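Local coordinates for putative 4-amino-4-deoxychorismate lyase (Thermus thermophilus, PDB 2ZGI), which probably acts as a pyridoxal-phosphate-dependent lyase of the class-IV aminotransferase family, putatively splitting 4-amino-4-deoxychorismate, at residues A22-G32 / A76-G86. Numbering follows the deposited sequence.
Sequences ASVFTTLRAEG and APCLRLRFTVG
The guanidinium of R82 lies flat over one face of the F25 ring, the planes 13° apart and the centres 4.1 Å from each other, with NH1 above CD1 and NH2 near CB and CG. F25 holds its CG between the backbone N and carbonyl carbon (chi1 74°), which sets the ring where the guanidinium of R82, its chain bent at chi3, can cover it. R82 NE donates to T84 OG1 at 2.7 Å, and NH2 adds a weak bond to the same hydroxyl and another to a water that also meets S23 OG, which together help to hold the group's rotation, while Y19 of the second subunit adds a cation-pi contact. With an alanine at R82, the F25 ring would probably lose this flat cover and T84 OG1 the two N-H donors that R82 supplies. Next along this face, T27 CG2 packs 3.4 Å from R80 NH2. Farther on, R29 grips E31 side-on, NE and NH2 both reaching OE2 from the same face of the carboxylate, and E31 CG lies 3.8 Å from C78 SG, which is disulfide-bonded to C243. The opposite face is largely apolar, T26 apart: L28 CD1 meets the F83 ring at CD2, 3.6 Å away, while A30 and L79 abut through their CB atoms and V24 lies alongside V85. Between the faces runs an antiparallel ladder of paired N-H...O bonds from V24-V85 to A30-L79, extended by G32 N to P77 O at 2.7 Å. T26 OG1 is engaged by H41 and by R44, a pyridoxal-phosphate-binding residue, and the F25 side chain lies about 5 Å from the cofactor, placing strand 24-31 beside the active site. These are the central strands of a four-stranded antiparallel sheet, flanked by 34-35 and 89-96; helices 38-51 and 59-72 pack on the V24, L28, L81 and F83 face.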
ATOM      1  N   ALA D  22       8.912  14.660  20.382  1.00 22.47           N
ATOM      2  CA  ALA D  22      10.124  13.902  20.741  1.00 23.01           C
ATOM      3  C   ALA D  22      10.117  13.510  22.219  1.00 23.81           C
ATOM      4  O   ALA D  22      10.747  14.165  23.070  1.00 24.38           O
ATOM      5  CB  ALA D  22      11.380  14.695  20.368  1.00 23.07           C
ATOM      6  N   SER D  23       9.339  12.475  22.547  1.00 23.46           N
ATOM      7  CA  SER D  23       9.149  12.041  23.931  1.00 23.36           C
ATOM      8  C   SER D  23       8.762  10.588  23.954  1.00 23.85           C
ATOM      9  O   SER D  23       8.289  10.030  22.931  1.00 22.76           O
ATOM     10  CB  SER D  23       8.064  12.884  24.637  1.00 23.88           C
ATOM     11  OG  SER D  23       6.787  12.762  23.991  1.00 25.71           O
ATOM     12  N   VAL D  24       9.003   9.951  25.100  1.00 23.01           N
ATOM     13  CA  VAL D  24       8.431   8.648  25.401  1.00 23.46           C
ATOM     14  C   VAL D  24       7.654   8.802  26.681  1.00 23.63           C
ATOM     15  O   VAL D  24       7.885   9.754  27.455  1.00 24.20           O
ATOM     16  CB  VAL D  24       9.522   7.511  25.482  1.00 23.68           C
ATOM     17  CG1 VAL D  24      10.206   7.375  24.169  1.00 23.60           C
ATOM     18  CG2 VAL D  24      10.579   7.839  26.554  1.00 23.81           C
ATOM     19  N   PHE D  25       6.705   7.903  26.917  1.00 23.42           N
ATOM     20  CA  PHE D  25       5.841   8.062  28.062  1.00 23.69           C
ATOM     21  C   PHE D  25       5.294   6.718  28.482  1.00 23.00           C
ATOM     22  O   PHE D  25       5.459   5.709  27.761  1.00 23.36           O
ATOM     23  CB  PHE D  25       4.711   9.090  27.757  1.00 23.24           C
ATOM     24  CG  PHE D  25       3.623   8.565  26.820  1.00 23.43           C
ATOM     25  CD1 PHE D  25       2.429   8.065  27.342  1.00 23.32           C
ATOM     26  CD2 PHE D  25       3.795   8.567  25.437  1.00 24.68           C
ATOM     27  CE1 PHE D  25       1.419   7.577  26.500  1.00 26.75           C
ATOM     28  CE2 PHE D  25       2.802   8.068  24.578  1.00 26.20           C
ATOM     29  CZ  PHE D  25       1.612   7.584  25.095  1.00 23.25           C
ATOM     30  N   THR D  26       4.666   6.689  29.652  1.00 22.57           N
ATOM     31  CA  THR D  26       3.896   5.542  30.059  1.00 23.32           C
ATOM     32  C   THR D  26       2.734   6.007  30.929  1.00 24.38           C
ATOM     33  O   THR D  26       2.811   7.061  31.575  1.00 24.99           O
ATOM     34  CB  THR D  26       4.775   4.484  30.772  1.00 23.22           C
ATOM     35  OG1 THR D  26       4.056   3.247  30.828  1.00 25.31           O
ATOM     36  CG2 THR D  26       5.150   4.937  32.225  1.00 19.81           C
ATOM     37  N   THR D  27       1.648   5.246  30.930  1.00 25.05           N
ATOM     38  CA  THR D  27       0.485   5.618  31.707  1.00 25.84           C
ATOM     39  C   THR D  27       0.089   4.456  32.621  1.00 26.65           C
ATOM     40  O   THR D  27      -0.019   3.298  32.177  1.00 26.08           O
ATOM     41  CB  THR D  27      -0.699   6.084  30.825  1.00 26.58           C
ATOM     42  OG1 THR D  27      -1.302   4.957  30.196  1.00 30.90           O
ATOM     43  CG2 THR D  27      -0.245   7.005  29.767  1.00 25.79           C
ATOM     44  N   LEU D  28      -0.108   4.770  33.899  1.00 26.83           N
ATOM     45  CA  LEU D  28      -0.338   3.775  34.939  1.00 27.64           C
ATOM     46  C   LEU D  28      -1.671   4.013  35.598  1.00 27.89           C
ATOM     47  O   LEU D  28      -2.216   5.131  35.543  1.00 28.33           O
ATOM     48  CB  LEU D  28       0.699   3.880  36.058  1.00 27.40           C
ATOM     49  CG  LEU D  28       2.185   3.824  35.768  1.00 30.03           C
ATOM     50  CD1 LEU D  28       2.666   5.223  35.452  1.00 30.62           C
ATOM     51  CD2 LEU D  28       2.928   3.228  36.993  1.00 30.33           C
ATOM     52  N   ARG D  29      -2.182   2.964  36.248  1.00 27.42           N
ATOM     53  CA  ARG D  29      -3.351   3.082  37.106  1.00 27.57           C
ATOM     54  C   ARG D  29      -2.905   2.869  38.546  1.00 27.89           C
ATOM     55  O   ARG D  29      -2.095   1.984  38.795  1.00 27.85           O
ATOM     56  CB  ARG D  29      -4.414   2.052  36.721  1.00 28.23           C
ATOM     57  CG  ARG D  29      -5.764   2.390  37.317  1.00 29.12           C
ATOM     58  CD  ARG D  29      -6.877   1.525  36.766  1.00 30.07           C
ATOM     59  NE  ARG D  29      -6.873   0.150  37.272  1.00 29.61           N
ATOM     60  CZ  ARG D  29      -6.523  -0.904  36.543  1.00 30.43           C
ATOM     61  NH1 ARG D  29      -6.124  -0.734  35.292  1.00 32.12           N
ATOM     62  NH2 ARG D  29      -6.558  -2.135  37.084  1.00 32.75           N
ATOM     63  N   ALA D  30      -3.395   3.694  39.476  1.00 27.58           N
ATOM     64  CA  ALA D  30      -3.184   3.460  40.909  1.00 27.63           C
ATOM     65  C   ALA D  30      -4.522   3.110  41.511  1.00 28.43           C
ATOM     66  O   ALA D  30      -5.528   3.749  41.182  1.00 29.23           O
ATOM     67  CB  ALA D  30      -2.591   4.699  41.620  1.00 27.40           C
ATOM     68  N   GLU D  31      -4.550   2.076  42.348  1.00 27.74           N
ATOM     69  CA  GLU D  31      -5.779   1.701  43.020  1.00 27.74           C
ATOM     70  C   GLU D  31      -5.569   1.867  44.502  1.00 27.76           C
ATOM     71  O   GLU D  31      -4.612   1.320  45.057  1.00 26.82           O
ATOM     72  CB  GLU D  31      -6.215   0.277  42.649  1.00 27.80           C
ATOM     73  CG  GLU D  31      -6.568   0.150  41.145  1.00 28.49           C
ATOM     74  CD  GLU D  31      -6.847  -1.252  40.666  1.00 32.79           C
ATOM     75  OE1 GLU D  31      -6.519  -2.230  41.366  1.00 33.11           O
ATOM     76  OE2 GLU D  31      -7.427  -1.369  39.565  1.00 34.62           O
ATOM     77  N   GLY D  32      -6.461   2.642  45.122  1.00 28.21           N
ATOM     78  CA  GLY D  32      -6.372   2.981  46.556  1.00 29.11           C
ATOM     79  C   GLY D  32      -4.954   3.350  46.983  1.00 29.24           C
ATOM     80  O   GLY D  32      -4.419   2.786  47.959  1.00 30.97           O
ATOM     81  N   ALA D  76      -8.636   9.682  46.629  1.00 37.78           N
ATOM     82  CA  ALA D  76      -9.048   9.151  45.327  1.00 37.50           C
ATOM     83  C   ALA D  76      -9.024   7.611  45.309  1.00 37.30           C
ATOM     84  O   ALA D  76      -7.991   7.001  45.646  1.00 37.07           O
ATOM     85  CB  ALA D  76      -8.153   9.721  44.232  1.00 37.50           C
ATOM     86  N   PRO D  77     -10.166   6.984  44.962  1.00 36.42           N
ATOM     87  CA  PRO D  77     -10.241   5.521  44.863  1.00 35.85           C
ATOM     88  C   PRO D  77      -9.229   4.983  43.860  1.00 34.94           C
ATOM     89  O   PRO D  77      -8.540   4.001  44.135  1.00 34.39           O
ATOM     90  CB  PRO D  77     -11.672   5.248  44.374  1.00 36.23           C
ATOM     91  CG  PRO D  77     -12.412   6.529  44.464  1.00 37.22           C
ATOM     92  CD  PRO D  77     -11.481   7.640  44.811  1.00 36.42           C
ATOM     93  N   CYS D  78      -9.135   5.638  42.706  1.00 34.30           N
ATOM     94  CA  CYS D  78      -8.120   5.311  41.721  1.00 33.54           C
ATOM     95  C   CYS D  78      -7.626   6.563  41.038  1.00 33.05           C
ATOM     96  O   CYS D  78      -8.304   7.597  41.055  1.00 33.15           O
ATOM     97  CB  CYS D  78      -8.690   4.360  40.673  1.00 33.40           C
ATOM     98  SG  CYS D  78      -9.251   2.789  41.360  1.00 35.16           S
ATOM     99  N   LEU D  79      -6.439   6.449  40.449  1.00 32.08           N
ATOM    100  CA  LEU D  79      -5.750   7.537  39.780  1.00 31.24           C
ATOM    101  C   LEU D  79      -5.251   7.033  38.449  1.00 30.27           C
ATOM    102  O   LEU D  79      -4.950   5.851  38.307  1.00 29.91           O
ATOM    103  CB  LEU D  79      -4.544   7.990  40.611  1.00 31.57           C
ATOM    104  CG  LEU D  79      -4.887   8.690  41.921  1.00 32.66           C
ATOM    105  CD1 LEU D  79      -3.626   8.867  42.762  1.00 36.70           C
ATOM    106  CD2 LEU D  79      -5.514  10.048  41.633  1.00 34.99           C
ATOM    107  N   ARG D  80      -5.190   7.930  37.475  1.00 29.64           N
ATOM    108  CA  ARG D  80      -4.449   7.701  36.246  1.00 29.33           C
ATOM    109  C   ARG D  80      -3.187   8.543  36.326  1.00 28.67           C
ATOM    110  O   ARG D  80      -3.236   9.765  36.581  1.00 28.70           O
ATOM    111  CB  ARG D  80      -5.278   8.090  35.019  1.00 30.09           C
ATOM    112  CG  ARG D  80      -4.637   7.684  33.680  1.00 32.27           C
ATOM    113  CD  ARG D  80      -5.025   8.709  32.610  1.00 33.96           C
ATOM    114  NE  ARG D  80      -4.338   8.562  31.330  1.00 35.98           N
ATOM    115  CZ  ARG D  80      -3.412   9.407  30.863  1.00 39.53           C
ATOM    116  NH1 ARG D  80      -3.021  10.455  31.583  1.00 40.20           N
ATOM    117  NH2 ARG D  80      -2.857   9.195  29.671  1.00 42.49           N
ATOM    118  N   LEU D  81      -2.051   7.894  36.111  1.00 26.92           N
ATOM    119  CA  LEU D  81      -0.779   8.560  36.211  1.00 26.19           C
ATOM    120  C   LEU D  81      -0.128   8.542  34.865  1.00 26.20           C
ATOM    121  O   LEU D  81      -0.342   7.628  34.064  1.00 25.84           O
ATOM    122  CB  LEU D  81       0.139   7.814  37.213  1.00 26.80           C
ATOM    123  CG  LEU D  81      -0.411   7.494  38.601  1.00 26.75           C
ATOM    124  CD1 LEU D  81       0.492   6.477  39.333  1.00 29.02           C
ATOM    125  CD2 LEU D  81      -0.427   8.797  39.364  1.00 29.19           C
ATOM    126  N   ARG D  82       0.704   9.538  34.623  1.00 25.81           N
ATOM    127  CA  ARG D  82       1.464   9.566  33.418  1.00 26.12           C
ATOM    128  C   ARG D  82       2.866  10.106  33.636  1.00 25.56           C
ATOM    129  O   ARG D  82       3.037  11.183  34.237  1.00 26.72           O
ATOM    130  CB  ARG D  82       0.723  10.437  32.434  1.00 26.45           C
ATOM    131  CG  ARG D  82       1.206  10.292  31.036  1.00 29.01           C
ATOM    132  CD  ARG D  82       0.847  11.559  30.337  1.00 33.92           C
ATOM    133  NE  ARG D  82       1.913  11.872  29.440  1.00 38.83           N
ATOM    134  CZ  ARG D  82       1.929  11.472  28.184  1.00 36.34           C
ATOM    135  NH1 ARG D  82       0.894  10.793  27.734  1.00 36.08           N
ATOM    136  NH2 ARG D  82       2.952  11.774  27.409  1.00 31.12           N
ATOM    137  N   PHE D  83       3.862   9.375  33.129  1.00 24.86           N
ATOM    138  CA  PHE D  83       5.263   9.738  33.261  1.00 24.40           C
ATOM    139  C   PHE D  83       5.798   9.927  31.855  1.00 24.79           C
ATOM    140  O   PHE D  83       5.683   9.038  31.037  1.00 23.58           O
ATOM    141  CB  PHE D  83       6.084   8.618  33.925  1.00 24.85           C
ATOM    142  CG  PHE D  83       5.751   8.354  35.384  1.00 26.96           C
ATOM    143  CD1 PHE D  83       5.593   9.397  36.294  1.00 30.00           C
ATOM    144  CD2 PHE D  83       5.714   7.048  35.864  1.00 31.30           C
ATOM    145  CE1 PHE D  83       5.331   9.138  37.646  1.00 31.65           C
ATOM    146  CE2 PHE D  83       5.461   6.782  37.229  1.00 31.16           C
ATOM    147  CZ  PHE D  83       5.263   7.830  38.105  1.00 30.19           C
ATOM    148  N   THR D  84       6.384  11.083  31.574  1.00 24.12           N
ATOM    149  CA  THR D  84       6.829  11.411  30.211  1.00 24.51           C
ATOM    150  C   THR D  84       8.291  11.858  30.271  1.00 24.84           C
ATOM    151  O   THR D  84       8.657  12.675  31.128  1.00 25.88           O
ATOM    152  CB  THR D  84       5.958  12.523  29.581  1.00 23.93           C
ATOM    153  OG1 THR D  84       4.584  12.173  29.724  1.00 22.89           O
ATOM    154  CG2 THR D  84       6.275  12.723  28.087  1.00 23.63           C
ATOM    155  N   VAL D  85       9.096  11.307  29.374  1.00 23.88           N
ATOM    156  CA  VAL D  85      10.488  11.675  29.196  1.00 23.97           C
ATOM    157  C   VAL D  85      10.768  12.359  27.839  1.00 24.77           C
ATOM    158  O   VAL D  85      10.440  11.827  26.762  1.00 23.62           O
ATOM    159  CB  VAL D  85      11.403  10.435  29.323  1.00 23.92           C
ATOM    160  CG1 VAL D  85      12.843  10.800  29.059  1.00 24.06           C
ATOM    161  CG2 VAL D  85      11.260   9.797  30.736  1.00 24.08           C
ATOM    162  N   GLY D  86      11.396  13.526  27.902  1.00 24.68           N
ATOM    163  CA  GLY D  86      12.073  14.099  26.740  1.00 26.19           C
ATOM    164  C   GLY D  86      13.400  14.665  27.222  1.00 28.46           C
ATOM    165  O   GLY D  86      13.684  14.636  28.439  1.00 28.04           O
TER
HETATM  166  O   HOH W   1       4.145  12.109  24.946  1.00 22.32           O